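Local coordinates for protein anti-H(O) lectin 1 (Ulex europaeus, PDB 1FX5) that binds L-fucose as a calcium- and manganese-containing legume lectin, recognising the O(H) blood-group determinant, at residues Q33-G38 with A224-L229; I57-T62 with L206-S211; S178-A183 with T197-L202. One frame throughout, in Å; residues are numbered along the deposited sequence.

All three contacts belong to one legume lectin domain, a beta sandwich without helix. Contact 1 is largely buried and joins the loop after strand 32-33 to strand 224-236; contact 2, partly buried, lies where strands 44-59 and 209-219 approach their loops; contact 3 is a surface hairpin of neighbouring strands. Contacts 1 and 2 sit on opposite sides of the chain's centre, about 31 Å between centres, whereas contacts 2 and 3 touch, through Trp58 and Leu202. Their chemistry differs: a threonine hydroxyl and a backbone N-H bonding carbonyls in contact 1, an indole gripped at edge and face in contact 2, and a backbone ladder flanked by threonines in contact 3.

Contact 1: Q33-G38 with A224-L229; sequences QLNKVG and ATHEVL
Gln33 lies alongside Glu227 as an antiparallel non-hydrogen-bonded pair, both side chains on the same face of the sheet and pointing the same way. Thr225 crosses the Gln33 side chain at about a right angle: its OG1, swung opposite the backbone N (chi1 -179°), sits 3.4 Å from Gln33 CG and gives its proton to the carbonyl O of Asn35 at 3.2 Å. Leu34 N donates to His226 O at 3.1 Å. The tighter part lies where Leu34 and Asn35 meet His226 and Val228. Leu34 CD1 is 4.2 Å from Val228 CG2, and Phe214 of strand 209-219 also touches Leu34. The Asn35 amide lies at the edge of the His226 ring, the two planes 44° apart, and the end of its side chain also comes close to Ala224 O. On the solvent side the contact thins to exposed Val37, whose CG1 rests 3.6 Å from Ala224 O. The loop leaving strand 32-33 thus continues along strand 224-236 of the legume lectin beta sandwich, which also pairs with strand 64-78. A backbone bond and a threonine hydroxyl bond both reach across, so past the Gln33/Glu227 pair the loop is held by side-chain as well as backbone chemistry.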
ATOM      1  N   GLN A  33       1.085   1.954  19.604  1.00 21.75           N
ATOM      2  CA  GLN A  33       0.462   1.416  20.810  1.00 19.06           C
ATOM      3  C   GLN A  33      -0.840   0.701  20.445  1.00 19.29           C
ATOM      4  O   GLN A  33      -1.825   1.325  20.059  1.00 22.03           O
ATOM      5  CB  GLN A  33       0.199   2.548  21.811  1.00 21.56           C
ATOM      6  CG  GLN A  33      -0.207   2.048  23.186  1.00 22.11           C
ATOM      7  CD  GLN A  33      -0.470   3.164  24.162  1.00 27.18           C
ATOM      8  OE1 GLN A  33       0.301   3.372  25.087  1.00 29.13           O
ATOM      9  NE2 GLN A  33      -1.571   3.880  23.974  1.00 25.23           N
ATOM     10  N   LEU A  34      -0.856  -0.610  20.602  1.00 17.84           N
ATOM     11  CA  LEU A  34      -2.036  -1.387  20.265  1.00 20.16           C
ATOM     12  C   LEU A  34      -3.268  -1.219  21.163  1.00 21.05           C
ATOM     13  O   LEU A  34      -4.397  -1.398  20.715  1.00 20.85           O
ATOM     14  CB  LEU A  34      -1.646  -2.875  20.139  1.00 20.11           C
ATOM     15  CG  LEU A  34      -0.489  -3.183  19.164  1.00 22.44           C
ATOM     16  CD1 LEU A  34      -0.107  -4.674  19.211  1.00 21.03           C
ATOM     17  CD2 LEU A  34      -0.858  -2.743  17.739  1.00 17.41           C
ATOM     18  N   ASN A  35      -3.059  -0.899  22.431  1.00 22.82           N
ATOM     19  CA  ASN A  35      -4.177  -0.728  23.347  1.00 24.66           C
ATOM     20  C   ASN A  35      -3.753   0.232  24.429  1.00 26.52           C
ATOM     21  O   ASN A  35      -2.557   0.406  24.664  1.00 28.87           O
ATOM     22  CB  ASN A  35      -4.569  -2.073  23.996  1.00 21.80           C
ATOM     23  CG  ASN A  35      -3.526  -2.587  25.006  1.00 23.44           C
ATOM     24  OD1 ASN A  35      -3.681  -2.410  26.212  1.00 25.14           O
ATOM     25  ND2 ASN A  35      -2.478  -3.246  24.514  1.00 15.39           N
ATOM     26  N   LYS A  36      -4.714   0.901  25.050  1.00 28.46           N
ATOM     27  CA  LYS A  36      -4.358   1.818  26.104  1.00 29.95           C
ATOM     28  C   LYS A  36      -4.820   1.247  27.436  1.00 31.67           C
ATOM     29  O   LYS A  36      -5.579   0.266  27.471  1.00 32.34           O
ATOM     30  CB  LYS A  36      -4.874   3.233  25.838  1.00 30.19           C
ATOM     31  CG  LYS A  36      -6.314   3.355  25.509  1.00 34.64           C
ATOM     32  CD  LYS A  36      -6.638   4.815  25.215  1.00 36.76           C
ATOM     33  CE  LYS A  36      -5.669   5.401  24.194  1.00 40.62           C
ATOM     34  NZ  LYS A  36      -6.076   6.772  23.748  1.00 41.40           N
ATOM     35  N   VAL A  37      -4.220   1.751  28.512  1.00 32.43           N
ATOM     36  CA  VAL A  37      -4.535   1.323  29.870  1.00 29.81           C
ATOM     37  C   VAL A  37      -5.115   2.533  30.599  1.00 31.66           C
ATOM     38  O   VAL A  37      -5.012   3.672  30.120  1.00 28.54           O
ATOM     39  CB  VAL A  37      -3.277   0.799  30.588  1.00 29.30           C
ATOM     40  CG1 VAL A  37      -2.760  -0.468  29.893  1.00 24.14           C
ATOM     41  CG2 VAL A  37      -2.193   1.862  30.576  1.00 28.21           C
ATOM     42  N   GLY A  38      -5.716   2.288  31.752  1.00 33.87           N
ATOM     43  CA  GLY A  38      -6.315   3.359  32.535  1.00 39.79           C
ATOM     44  C   GLY A  38      -7.647   2.854  33.069  1.00 44.22           C
ATOM     45  O   GLY A  38      -8.189   1.866  32.549  1.00 43.34           O
ATOM     46  N   ALA A 224      -2.086  -4.123  30.914  1.00 20.41           N
ATOM     47  CA  ALA A 224      -0.752  -4.026  30.344  1.00 19.14           C
ATOM     48  C   ALA A 224      -0.910  -3.433  28.940  1.00 18.37           C
ATOM     49  O   ALA A 224      -1.966  -3.588  28.306  1.00 19.45           O
ATOM     50  CB  ALA A 224      -0.099  -5.394  30.267  1.00 18.15           C
ATOM     51  N   THR A 225       0.079  -2.666  28.502  1.00 17.06           N
ATOM     52  CA  THR A 225       0.038  -2.066  27.180  1.00 19.00           C
ATOM     53  C   THR A 225       1.026  -2.883  26.298  1.00 20.06           C
ATOM     54  O   THR A 225       2.024  -3.404  26.800  1.00 18.71           O
ATOM     55  CB  THR A 225       0.372  -0.555  27.243  1.00 23.60           C
ATOM     56  OG1 THR A 225       0.308   0.004  25.917  1.00 29.22           O
ATOM     57  CG2 THR A 225       1.756  -0.335  27.841  1.00 22.50           C
ATOM     58  N   HIS A 226       0.702  -3.057  25.014  1.00 19.55           N
ATOM     59  CA  HIS A 226       1.536  -3.822  24.079  1.00 17.67           C
ATOM     60  C   HIS A 226       1.942  -2.852  22.985  1.00 18.83           C
ATOM     61  O   HIS A 226       1.074  -2.299  22.307  1.00 19.29           O
ATOM     62  CB  HIS A 226       0.718  -5.009  23.536  1.00 17.32           C
ATOM     63  CG  HIS A 226       0.172  -5.893  24.616  1.00 16.75           C
ATOM     64  ND1 HIS A 226      -1.036  -5.647  25.238  1.00 17.00           N
ATOM     65  CD2 HIS A 226       0.711  -6.962  25.250  1.00 18.38           C
ATOM     66  CE1 HIS A 226      -1.213  -6.522  26.216  1.00 19.89           C
ATOM     67  NE2 HIS A 226      -0.168  -7.332  26.246  1.00 19.22           N
ATOM     68  N   GLU A 227       3.254  -2.712  22.775  1.00 20.48           N
ATOM     69  CA  GLU A 227       3.815  -1.794  21.782  1.00 20.94           C
ATOM     70  C   GLU A 227       4.784  -2.317  20.717  1.00 20.59           C
ATOM     71  O   GLU A 227       5.699  -3.078  21.012  1.00 18.57           O
ATOM     72  CB  GLU A 227       4.456  -0.655  22.567  1.00 23.49           C
ATOM     73  CG  GLU A 227       3.406   0.065  23.391  1.00 33.39           C
ATOM     74  CD  GLU A 227       3.956   0.828  24.559  1.00 37.61           C
ATOM     75  OE1 GLU A 227       3.749   2.042  24.611  1.00 44.52           O
ATOM     76  OE2 GLU A 227       4.558   0.224  25.461  1.00 45.93           O
ATOM     77  N   VAL A 228       4.592  -1.855  19.487  1.00 16.00           N
ATOM     78  CA  VAL A 228       5.425  -2.262  18.367  1.00 16.40           C
ATOM     79  C   VAL A 228       6.360  -1.124  18.006  1.00 17.22           C
ATOM     80  O   VAL A 228       5.915   0.025  17.860  1.00 17.20           O
ATOM     81  CB  VAL A 228       4.555  -2.657  17.135  1.00 16.89           C
ATOM     82  CG1 VAL A 228       5.442  -3.038  15.955  1.00 11.32           C
ATOM     83  CG2 VAL A 228       3.629  -3.837  17.490  1.00 14.48           C
ATOM     84  N   LEU A 229       7.641  -1.456  17.828  1.00 17.39           N
ATOM     85  CA  LEU A 229       8.673  -0.479  17.489  1.00 19.88           C
ATOM     86  C   LEU A 229       8.948  -0.234  15.997  1.00 22.09           C
ATOM     87  O   LEU A 229       9.336   0.868  15.600  1.00 22.31           O
ATOM     88  CB  LEU A 229       9.980  -0.867  18.186  1.00 19.00           C
ATOM     89  CG  LEU A 229      10.013  -0.817  19.711  1.00 22.40           C
ATOM     90  CD1 LEU A 229      11.174  -1.638  20.194  1.00 22.20           C
ATOM     91  CD2 LEU A 229      10.118   0.615  20.212  1.00 23.21           C
TER

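Contact 2: I57-T62 with L206-S211; sequences IWNCNT and LPEWVS
With CG set between the backbone N and the carbonyl carbon (chi1 67°), the Trp58 indole is brought close to Leu206-Glu208, while Glu208, its CG beside its own backbone N (chi1 -69°) and the chain extended beyond, stretches across the ring at about a right angle. Glu208 CG stands over the centre of the six-membered ring of Trp58, 3.8 Å from its centroid, in a CH-pi contact. At the edge of the same indole, Trp58 NE1 donates to Leu206 O at 2.9 Å; the acceptor lies in the ring plane, but the N-H arrives from above the carbonyl plane. One face contact and one edge bond help to set the tilt of the indole. The extended glutamate also delivers Glu208 OE1 to Cys60 N (3.2 Å) in a nearly straight bond, met from above the carboxylate plane. Here the end of strand 44-59 runs beside the start of strand 209-219, an antiparallel pairing in the legume lectin sandwich, and Asn59 begins an Asx turn as Asn59 OD1 accepts from Asn61 N at 2.8 Å. Glu208 O accepts from Ile57 N at 2.8 Å and only weakly from Trp58 N. Ile57 CG2 also lies against the carbonyl O of Pro207, and Ile57 CB is 4.2 Å from Val210 CG2; Phe68 touches Ile57 and Leu93 touches Val210. Trp209 points away, stacking on His56 and packing on Asp17 of the second subunit.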
ATOM      1  N   ILE A  57      -3.296 -12.300  -1.577  1.00 19.30           N
ATOM      2  CA  ILE A  57      -2.668 -13.497  -1.033  1.00 19.21           C
ATOM      3  C   ILE A  57      -2.698 -14.723  -1.943  1.00 19.16           C
ATOM      4  O   ILE A  57      -1.792 -15.555  -1.907  1.00 20.52           O
ATOM      5  CB  ILE A  57      -3.145 -13.770   0.411  1.00 20.92           C
ATOM      6  CG1 ILE A  57      -2.102 -14.596   1.168  1.00 26.86           C
ATOM      7  CG2 ILE A  57      -4.447 -14.509   0.411  1.00 22.49           C
ATOM      8  CD1 ILE A  57      -0.827 -13.847   1.481  1.00 31.85           C
ATOM      9  N   TRP A  58      -3.769 -14.899  -2.693  1.00 17.46           N
ATOM     10  CA  TRP A  58      -3.818 -16.034  -3.597  1.00 21.75           C
ATOM     11  C   TRP A  58      -4.605 -15.593  -4.819  1.00 23.87           C
ATOM     12  O   TRP A  58      -5.357 -14.614  -4.762  1.00 21.86           O
ATOM     13  CB  TRP A  58      -4.281 -17.350  -2.959  1.00 19.29           C
ATOM     14  CG  TRP A  58      -5.676 -17.398  -2.501  1.00 23.31           C
ATOM     15  CD1 TRP A  58      -6.148 -17.021  -1.286  1.00 22.43           C
ATOM     16  CD2 TRP A  58      -6.790 -17.929  -3.221  1.00 26.39           C
ATOM     17  NE1 TRP A  58      -7.486 -17.293  -1.196  1.00 21.75           N
ATOM     18  CE2 TRP A  58      -7.905 -17.849  -2.363  1.00 25.35           C
ATOM     19  CE3 TRP A  58      -6.946 -18.473  -4.496  1.00 28.82           C
ATOM     20  CZ2 TRP A  58      -9.174 -18.300  -2.749  1.00 29.45           C
ATOM     21  CZ3 TRP A  58      -8.200 -18.922  -4.875  1.00 33.01           C
ATOM     22  CH2 TRP A  58      -9.302 -18.831  -4.001  1.00 30.45           C
ATOM     23  N   ASN A  59      -4.350 -16.258  -5.938  1.00 28.21           N
ATOM     24  CA  ASN A  59      -4.998 -15.945  -7.209  1.00 34.24           C
ATOM     25  C   ASN A  59      -5.919 -17.033  -7.764  1.00 35.99           C
ATOM     26  O   ASN A  59      -5.433 -18.058  -8.226  1.00 36.41           O
ATOM     27  CB  ASN A  59      -3.874 -15.671  -8.205  1.00 37.18           C
ATOM     28  CG  ASN A  59      -4.364 -15.047  -9.487  1.00 42.60           C
ATOM     29  OD1 ASN A  59      -5.522 -15.225  -9.885  1.00 45.88           O
ATOM     30  ND2 ASN A  59      -3.480 -14.322 -10.155  1.00 43.06           N
ATOM     31  N   CYS A  60      -7.225 -16.784  -7.821  1.00 39.76           N
ATOM     32  CA  CYS A  60      -8.143 -17.806  -8.345  1.00 45.87           C
ATOM     33  C   CYS A  60      -7.976 -18.133  -9.838  1.00 47.33           C
ATOM     34  O   CYS A  60      -8.312 -19.233 -10.277  1.00 49.25           O
ATOM     35  CB  CYS A  60      -9.610 -17.452  -8.059  1.00 48.60           C
ATOM     36  SG  CYS A  60     -10.752 -18.895  -8.059  1.00 58.15           S
ATOM     37  N   ASN A  61      -7.438 -17.198 -10.613  1.00 47.61           N
ATOM     38  CA  ASN A  61      -7.249 -17.438 -12.044  1.00 49.09           C
ATOM     39  C   ASN A  61      -6.101 -18.403 -12.329  1.00 47.48           C
ATOM     40  O   ASN A  61      -6.234 -19.285 -13.177  1.00 48.55           O
ATOM     41  CB  ASN A  61      -7.021 -16.120 -12.809  1.00 52.28           C
ATOM     42  CG  ASN A  61      -8.277 -15.246 -12.871  1.00 56.24           C
ATOM     43  OD1 ASN A  61      -9.372 -15.660 -12.455  1.00 55.91           O
ATOM     44  ND2 ASN A  61      -8.123 -14.031 -13.390  1.00 55.65           N
ATOM     45  N   THR A  62      -4.980 -18.249 -11.626  1.00 43.12           N
ATOM     46  CA  THR A  62      -3.845 -19.133 -11.851  1.00 39.04           C
ATOM     47  C   THR A  62      -3.669 -20.234 -10.811  1.00 36.42           C
ATOM     48  O   THR A  62      -2.853 -21.130 -10.991  1.00 36.59           O
ATOM     49  CB  THR A  62      -2.552 -18.343 -11.937  1.00 40.49           C
ATOM     50  OG1 THR A  62      -2.248 -17.785 -10.652  1.00 41.63           O
ATOM     51  CG2 THR A  62      -2.701 -17.208 -12.937  1.00 42.04           C
ATOM     52  N   LEU A 206      -8.686 -18.401   3.666  1.00 19.41           N
ATOM     53  CA  LEU A 206      -8.789 -16.954   3.424  1.00 20.38           C
ATOM     54  C   LEU A 206      -9.315 -16.515   2.044  1.00 18.22           C
ATOM     55  O   LEU A 206      -9.287 -17.277   1.076  1.00 14.31           O
ATOM     56  CB  LEU A 206      -7.394 -16.317   3.602  1.00 19.12           C
ATOM     57  CG  LEU A 206      -6.608 -16.491   4.917  1.00 20.46           C
ATOM     58  CD1 LEU A 206      -5.133 -16.030   4.763  1.00 17.36           C
ATOM     59  CD2 LEU A 206      -7.298 -15.709   5.996  1.00 16.93           C
ATOM     60  N   PRO A 207      -9.867 -15.293   1.956  1.00 18.58           N
ATOM     61  CA  PRO A 207     -10.351 -14.822   0.642  1.00 17.47           C
ATOM     62  C   PRO A 207      -9.091 -14.435  -0.195  1.00 20.19           C
ATOM     63  O   PRO A 207      -7.969 -14.429   0.344  1.00 19.38           O
ATOM     64  CB  PRO A 207     -11.198 -13.603   1.008  1.00 16.71           C
ATOM     65  CG  PRO A 207     -10.582 -13.116   2.307  1.00 17.13           C
ATOM     66  CD  PRO A 207     -10.244 -14.378   3.048  1.00 15.31           C
ATOM     67  N   GLU A 208      -9.232 -14.125  -1.483  1.00 20.61           N
ATOM     68  CA  GLU A 208      -8.054 -13.758  -2.288  1.00 21.75           C
ATOM     69  C   GLU A 208      -7.294 -12.510  -1.828  1.00 19.39           C
ATOM     70  O   GLU A 208      -6.078 -12.401  -2.059  1.00 18.80           O
ATOM     71  CB  GLU A 208      -8.430 -13.551  -3.739  1.00 23.39           C
ATOM     72  CG  GLU A 208      -8.825 -14.792  -4.454  1.00 34.74           C
ATOM     73  CD  GLU A 208      -9.346 -14.453  -5.823  1.00 38.63           C
ATOM     74  OE1 GLU A 208      -8.518 -14.129  -6.714  1.00 39.98           O
ATOM     75  OE2 GLU A 208     -10.587 -14.454  -5.970  1.00 41.27           O
ATOM     76  N   TRP A 209      -8.024 -11.539  -1.278  1.00 16.90           N
ATOM     77  CA  TRP A 209      -7.429 -10.288  -0.785  1.00 19.83           C
ATOM     78  C   TRP A 209      -7.675 -10.164   0.716  1.00 19.70           C
ATOM     79  O   TRP A 209      -8.838 -10.240   1.170  1.00 18.92           O
ATOM     80  CB  TRP A 209      -8.043  -9.063  -1.489  1.00 18.22           C
ATOM     81  CG  TRP A 209      -7.730  -8.947  -2.954  1.00 24.57           C
ATOM     82  CD1 TRP A 209      -8.367  -9.588  -3.980  1.00 25.41           C
ATOM     83  CD2 TRP A 209      -6.726  -8.108  -3.563  1.00 24.12           C
ATOM     84  NE1 TRP A 209      -7.826  -9.202  -5.189  1.00 25.80           N
ATOM     85  CE2 TRP A 209      -6.822  -8.292  -4.964  1.00 25.84           C
ATOM     86  CE3 TRP A 209      -5.757  -7.223  -3.065  1.00 24.29           C
ATOM     87  CZ2 TRP A 209      -5.986  -7.618  -5.874  1.00 25.60           C
ATOM     88  CZ3 TRP A 209      -4.926  -6.558  -3.965  1.00 28.08           C
ATOM     89  CH2 TRP A 209      -5.049  -6.759  -5.355  1.00 27.75           C
ATOM     90  N   VAL A 210      -6.599  -9.950   1.477  1.00 19.65           N
ATOM     91  CA  VAL A 210      -6.693  -9.811   2.939  1.00 20.06           C
ATOM     92  C   VAL A 210      -5.888  -8.620   3.440  1.00 21.13           C
ATOM     93  O   VAL A 210      -5.025  -8.107   2.729  1.00 23.57           O
ATOM     94  CB  VAL A 210      -6.132 -11.075   3.698  1.00 19.72           C
ATOM     95  CG1 VAL A 210      -6.916 -12.322   3.344  1.00 18.45           C
ATOM     96  CG2 VAL A 210      -4.649 -11.281   3.383  1.00 17.69           C
ATOM     97  N   SER A 211      -6.179  -8.164   4.653  1.00 21.03           N
ATOM     98  CA  SER A 211      -5.437  -7.039   5.235  1.00 18.43           C
ATOM     99  C   SER A 211      -4.442  -7.687   6.215  1.00 16.67           C
ATOM    100  O   SER A 211      -4.646  -8.837   6.599  1.00 15.63           O
ATOM    101  CB  SER A 211      -6.385  -6.132   6.019  1.00 20.10           C
ATOM    102  OG  SER A 211      -6.971  -6.820   7.109  1.00 21.02           O
TER

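Contact 3: S178-A183 with T197-L202; sequences SKTLTA and TSIVDL
Lys179 sits at a positive phi (62°) and, with Thr180, faces Glu175 in a G1 beta bulge, yet its carbonyl O still bonds the chain just past the neighbouring strand: Lys179 O accepts from Val200 N at 3.1 Å and is approached by the CA-H of Ile199. The lysine side chain leaves beside the backbone N, bends at chi3 (-85°), and lays Lys179 CD 4.0 Å from Asp201 CB, the two chains crossing at a slant. Lys179 NZ stays 4.3 Å from Asp201 OD1, near but not in contact. Asp201 OD2 accepts from Lys203 N, and Glu204 OE2 lies close to Asp201 OD1, where the lysine's charge would probably ease the repulsion. Next along the strand, Leu181 and Ser198 form the hydrogen-bonded pair, with Leu181 N to Ser198 O at 2.8 Å and the return bond, Ser198 N to Leu181 O, at 2.9 Å. Thr180, Thr182, Thr197 and Ile199 share the more exposed face. Thr180 CG2 meets Thr197 CG2 methyl to methyl at 3.6 Å, and Thr182 OG1 and Thr197 OG1 share a weak hydrogen bond of 3.3 Å. Thr180 OG1 turns back to donate to Ser178 OG, which also bonds Glu175. Strands 180-183 and 197-199, their directions 167° apart, make an antiparallel beta hairpin, with Leu181 packed inward against Tyr174 and Val122 and the threonines on the outer face, in the legume lectin beta sandwich.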
ATOM      1  N   SER A 178       5.513 -25.497   0.459  1.00 23.79           N
ATOM      2  CA  SER A 178       5.226 -26.573   1.405  1.00 23.19           C
ATOM      3  C   SER A 178       4.049 -26.230   2.315  1.00 23.01           C
ATOM      4  O   SER A 178       3.656 -27.062   3.118  1.00 23.63           O
ATOM      5  CB  SER A 178       6.434 -26.890   2.260  1.00 20.48           C
ATOM      6  OG  SER A 178       6.718 -25.770   3.054  1.00 21.65           O
ATOM      7  N   LYS A 179       3.486 -25.022   2.170  1.00 22.22           N
ATOM      8  CA  LYS A 179       2.345 -24.556   2.987  1.00 21.47           C
ATOM      9  C   LYS A 179       2.668 -24.458   4.492  1.00 21.14           C
ATOM     10  O   LYS A 179       1.768 -24.573   5.336  1.00 18.78           O
ATOM     11  CB  LYS A 179       1.116 -25.448   2.756  1.00 20.64           C
ATOM     12  CG  LYS A 179       0.499 -25.196   1.401  1.00 23.86           C
ATOM     13  CD  LYS A 179      -0.637 -26.133   1.081  1.00 22.69           C
ATOM     14  CE  LYS A 179      -0.134 -27.428   0.484  1.00 20.98           C
ATOM     15  NZ  LYS A 179      -1.304 -28.242   0.053  1.00 22.25           N
ATOM     16  N   THR A 180       3.944 -24.198   4.804  1.00 19.33           N
ATOM     17  CA  THR A 180       4.439 -24.078   6.182  1.00 18.20           C
ATOM     18  C   THR A 180       4.399 -22.652   6.750  1.00 18.61           C
ATOM     19  O   THR A 180       4.831 -21.709   6.090  1.00 18.05           O
ATOM     20  CB  THR A 180       5.913 -24.604   6.278  1.00 19.46           C
ATOM     21  OG1 THR A 180       5.967 -25.978   5.865  1.00 21.77           O
ATOM     22  CG2 THR A 180       6.420 -24.528   7.687  1.00 18.01           C
ATOM     23  N   LEU A 181       3.820 -22.501   7.936  1.00 15.22           N
ATOM     24  CA  LEU A 181       3.722 -21.202   8.611  1.00 15.58           C
ATOM     25  C   LEU A 181       4.563 -21.338   9.906  1.00 15.17           C
ATOM     26  O   LEU A 181       4.254 -22.171  10.762  1.00 13.42           O
ATOM     27  CB  LEU A 181       2.257 -20.873   8.948  1.00 14.78           C
ATOM     28  CG  LEU A 181       1.989 -19.550   9.665  1.00 17.73           C
ATOM     29  CD1 LEU A 181       2.446 -18.374   8.777  1.00 17.88           C
ATOM     30  CD2 LEU A 181       0.503 -19.430   9.951  1.00 18.36           C
ATOM     31  N   THR A 182       5.672 -20.607   9.996  1.00 15.46           N
ATOM     32  CA  THR A 182       6.551 -20.652  11.178  1.00 18.38           C
ATOM     33  C   THR A 182       6.687 -19.268  11.786  1.00 18.63           C
ATOM     34  O   THR A 182       6.811 -18.272  11.052  1.00 16.06           O
ATOM     35  CB  THR A 182       7.985 -21.134  10.822  1.00 17.91           C
ATOM     36  OG1 THR A 182       7.907 -22.418  10.219  1.00 24.91           O
ATOM     37  CG2 THR A 182       8.850 -21.280  12.077  1.00 18.78           C
ATOM     38  N   ALA A 183       6.661 -19.209  13.115  1.00 16.64           N
ATOM     39  CA  ALA A 183       6.789 -17.951  13.840  1.00 15.19           C
ATOM     40  C   ALA A 183       7.820 -18.177  14.936  1.00 16.27           C
ATOM     41  O   ALA A 183       7.788 -19.223  15.601  1.00 15.58           O
ATOM     42  CB  ALA A 183       5.450 -17.559  14.476  1.00  9.06           C
ATOM     43  N   THR A 197       5.226 -23.887  14.688  1.00 17.21           N
ATOM     44  CA  THR A 197       4.983 -24.107  13.268  1.00 15.13           C
ATOM     45  C   THR A 197       3.744 -24.907  12.981  1.00 17.81           C
ATOM     46  O   THR A 197       3.316 -25.712  13.815  1.00 17.63           O
ATOM     47  CB  THR A 197       6.142 -24.986  12.685  1.00 14.49           C
ATOM     48  OG1 THR A 197       7.398 -24.340  12.883  1.00 20.36           O
ATOM     49  CG2 THR A 197       5.977 -25.222  11.232  1.00 13.49           C
ATOM     50  N   SER A 198       3.200 -24.714  11.782  1.00 16.19           N
ATOM     51  CA  SER A 198       2.025 -25.437  11.332  1.00 18.90           C
ATOM     52  C   SER A 198       1.925 -25.460   9.804  1.00 22.05           C
ATOM     53  O   SER A 198       2.539 -24.633   9.112  1.00 21.12           O
ATOM     54  CB  SER A 198       0.727 -24.944  11.935  1.00 22.11           C
ATOM     55  OG  SER A 198      -0.213 -26.021  11.853  1.00 27.15           O
ATOM     56  N   ILE A 199       1.180 -26.437   9.281  1.00 20.39           N
ATOM     57  CA  ILE A 199       0.994 -26.583   7.843  1.00 18.11           C
ATOM     58  C   ILE A 199      -0.486 -26.364   7.591  1.00 18.91           C
ATOM     59  O   ILE A 199      -1.329 -27.141   8.048  1.00 19.72           O
ATOM     60  CB  ILE A 199       1.507 -27.957   7.358  1.00 18.55           C
ATOM     61  CG1 ILE A 199       2.978 -28.090   7.782  1.00 16.08           C
ATOM     62  CG2 ILE A 199       1.344 -28.075   5.839  1.00 20.52           C
ATOM     63  CD1 ILE A 199       3.749 -29.239   7.214  1.00 21.08           C
ATOM     64  N   VAL A 200      -0.792 -25.256   6.916  1.00 16.60           N
ATOM     65  CA  VAL A 200      -2.161 -24.892   6.613  1.00 17.08           C
ATOM     66  C   VAL A 200      -2.286 -24.269   5.212  1.00 18.03           C
ATOM     67  O   VAL A 200      -1.483 -23.424   4.804  1.00 17.88           O
ATOM     68  CB  VAL A 200      -2.721 -23.964   7.755  1.00 21.03           C
ATOM     69  CG1 VAL A 200      -1.726 -22.893   8.103  1.00 23.47           C
ATOM     70  CG2 VAL A 200      -4.031 -23.297   7.350  1.00 23.81           C
ATOM     71  N   ASP A 201      -3.271 -24.749   4.472  1.00 18.25           N
ATOM     72  CA  ASP A 201      -3.552 -24.297   3.116  1.00 17.83           C
ATOM     73  C   ASP A 201      -4.378 -23.009   3.143  1.00 18.16           C
ATOM     74  O   ASP A 201      -5.612 -23.044   3.225  1.00 18.28           O
ATOM     75  CB  ASP A 201      -4.300 -25.408   2.372  1.00 15.61           C
ATOM     76  CG  ASP A 201      -4.470 -25.125   0.889  1.00 19.66           C
ATOM     77  OD1 ASP A 201      -5.009 -26.013   0.190  1.00 19.48           O
ATOM     78  OD2 ASP A 201      -4.087 -24.028   0.415  1.00 17.40           O
ATOM     79  N   LEU A 202      -3.701 -21.886   2.954  1.00 16.27           N
ATOM     80  CA  LEU A 202      -4.357 -20.593   2.960  1.00 18.21           C
ATOM     81  C   LEU A 202      -5.475 -20.391   1.929  1.00 22.23           C
ATOM     82  O   LEU A 202      -6.424 -19.660   2.207  1.00 20.81           O
ATOM     83  CB  LEU A 202      -3.308 -19.504   2.864  1.00 17.14           C
ATOM     84  CG  LEU A 202      -2.895 -18.738   4.123  1.00 21.36           C
ATOM     85  CD1 LEU A 202      -2.935 -19.549   5.422  1.00 16.02           C
ATOM     86  CD2 LEU A 202      -1.530 -18.130   3.865  1.00 20.63           C
TER